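PDB 3O6Q: stage II sporulation protein SA from Bacillus subtilis, which is the toxin of a type II toxin-antitoxin system, causing cell death at stage II of sporulation when its antitoxin SpoIISB is absent. Local coordinates for residues D7-E10 with I11-N15. Residues are numbered along the deposited sequence; the frame is centred on the assembly and turned at random.
Sequences DTRE and ILEEN
Arg9 and Glu13, one helical turn apart, run side by side and point the same way, with one carboxylate oxygen of Glu13, OE1, over a face of the guanidinium. It is displaced toward the rim of that face, 3.5 Å from Arg9 NE, and the two flat groups are inclined by 65°. No N-H is aimed at the oxygen, so this i to i+4 salt bridge works through charge alone. The Arg9 chain, extended from CG to NE, sets the guanidinium face against Glu13 OE1, which also touches Arg9 CG. Glu10 completes the network: its CG is anti to the carbonyl carbon (chi1 -76°) and the chain bends at chi2. This brings Glu10 OE2 to 3.3 Å from Arg9 NH1, again well out of plane. Glu10 OE2 and Glu13 OE1 are 4.5 Å apart; both lie on the same side of the guanidinium, whose positive charge, shared by the two, probably offsets their mutual repulsion.

Beneath the charged groups, the helix is tied by Glu13 N to Arg9 O (3.0 Å) and Glu14 N to Glu10 O, whereas Leu12 N reaches Thr8 O at 3.2 Å with a more bent N-H angle of 144°. Ile11 turns CG2 back over the carbonyl oxygens of Asp7 and Thr8.

This is the first part of the long helix 7-35, in the part of the protein predicted to be cytoplasmic, its centre about 26 Å from the centre of the chain and projecting away from the antiparallel sheet. Here Leu12 packs on Leu12 of the second subunit, while one chain of another protein packs on Thr8, Ile11, Glu14 and Asn15, and a second such chain on Thr8, Arg9, Leu12 and Glu13.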
loop_
_atom_site.group_PDB
_atom_site.type_symbol
_atom_site.label_atom_id
_atom_site.label_comp_id
_atom_site.label_asym_id
_atom_site.label_seq_id
_atom_site.Cartn_x
_atom_site.Cartn_y
_atom_site.Cartn_z
ATOM N N ASP A 7 8.727 -12.664 28.240
ATOM C CA ASP A 7 9.008 -11.752 27.131
ATOM C C ASP A 7 8.374 -12.270 25.826
ATOM O O ASP A 7 8.382 -11.574 24.808
ATOM C CB ASP A 7 10.523 -11.609 26.944
ATOM C CG ASP A 7 11.235 -11.184 28.210
ATOM O OD1 ASP A 7 12.381 -10.713 28.084
ATOM O OD2 ASP A 7 10.675 -11.355 29.320
ATOM N N THR A 8 7.840 -13.495 25.861
ATOM C CA THR A 8 7.340 -14.165 24.671
ATOM C C THR A 8 5.838 -13.967 24.406
ATOM O O THR A 8 5.404 -13.897 23.246
ATOM C CB THR A 8 7.644 -15.684 24.723
ATOM O OG1 THR A 8 6.769 -16.323 25.654
ATOM C CG2 THR A 8 9.088 -15.946 25.156
ATOM N N ARG A 9 5.043 -13.868 25.461
ATOM C CA ARG A 9 3.619 -13.690 25.292
ATOM C C ARG A 9 3.397 -12.277 24.798
ATOM O O ARG A 9 2.620 -12.047 23.870
ATOM C CB ARG A 9 2.882 -13.935 26.598
ATOM C CG ARG A 9 1.675 -13.071 26.814
ATOM C CD ARG A 9 0.720 -13.723 27.790
ATOM N NE ARG A 9 -0.388 -12.824 28.076
ATOM C CZ ARG A 9 -0.281 -11.692 28.777
ATOM N NH1 ARG A 9 0.881 -11.297 29.309
ATOM N NH2 ARG A 9 -1.352 -10.944 28.959
ATOM N N GLU A 10 4.109 -11.335 25.404
ATOM C CA GLU A 10 4.001 -9.944 24.998
ATOM C C GLU A 10 4.397 -9.733 23.549
ATOM O O GLU A 10 3.636 -9.151 22.793
ATOM C CB GLU A 10 4.829 -9.040 25.911
ATOM C CG GLU A 10 4.170 -8.814 27.271
ATOM C CD GLU A 10 2.797 -8.141 27.155
ATOM O OE1 GLU A 10 2.578 -7.368 26.187
ATOM O OE2 GLU A 10 1.941 -8.388 28.036
ATOM N N ILE A 11 5.566 -10.224 23.159
ATOM C CA ILE A 11 6.036 -10.060 21.786
ATOM C C ILE A 11 5.045 -10.665 20.771
ATOM O O ILE A 11 4.912 -10.173 19.661
ATOM C CB ILE A 11 7.408 -10.702 21.542
ATOM C CG1 ILE A 11 7.915 -10.311 20.140
ATOM C CG2 ILE A 11 7.306 -12.197 21.667
ATOM C CD1 ILE A 11 9.287 -10.762 19.818
ATOM N N LEU A 12 4.383 -11.741 21.170
ATOM C CA LEU A 12 3.400 -12.426 20.354
ATOM C C LEU A 12 2.160 -11.554 20.141
ATOM O O LEU A 12 1.643 -11.461 19.020
ATOM C CB LEU A 12 3.015 -13.716 21.065
ATOM C CG LEU A 12 2.726 -15.000 20.324
ATOM C CD1 LEU A 12 3.835 -15.258 19.325
ATOM C CD2 LEU A 12 2.623 -16.116 21.348
ATOM N N GLU A 13 1.698 -10.913 21.212
ATOM C CA GLU A 13 0.616 -9.940 21.138
ATOM C C GLU A 13 1.038 -8.754 20.272
ATOM O O GLU A 13 0.225 -8.201 19.520
ATOM C CB GLU A 13 0.190 -9.467 22.540
ATOM C CG GLU A 13 -1.126 -10.104 23.047
ATOM C CD GLU A 13 -1.213 -10.257 24.563
ATOM O OE1 GLU A 13 -0.340 -10.944 25.135
ATOM O OE2 GLU A 13 -2.162 -9.724 25.189
ATOM N N GLU A 14 2.304 -8.360 20.364
ATOM C CA GLU A 14 2.794 -7.243 19.535
ATOM C C GLU A 14 2.817 -7.625 18.059
ATOM O O GLU A 14 2.408 -6.844 17.230
ATOM C CB GLU A 14 4.186 -6.782 19.962
ATOM C CG GLU A 14 4.344 -5.266 20.059
ATOM C CD GLU A 14 5.434 -4.866 21.035
ATOM O OE1 GLU A 14 6.279 -5.722 21.392
ATOM O OE2 GLU A 14 5.437 -3.690 21.459
ATOM N N ASN A 15 3.288 -8.833 17.738
ATOM C CA ASN A 15 3.266 -9.331 16.336
ATOM C C ASN A 15 1.838 -9.406 15.829
ATOM O O ASN A 15 1.525 -8.885 14.780
ATOM C CB ASN A 15 3.922 -10.708 16.214
ATOM C CG ASN A 15 5.435 -10.621 16.110
ATOM O OD1 ASN A 15 6.163 -11.198 16.921
ATOM N ND2 ASN A 15 5.913 -9.851 15.137
#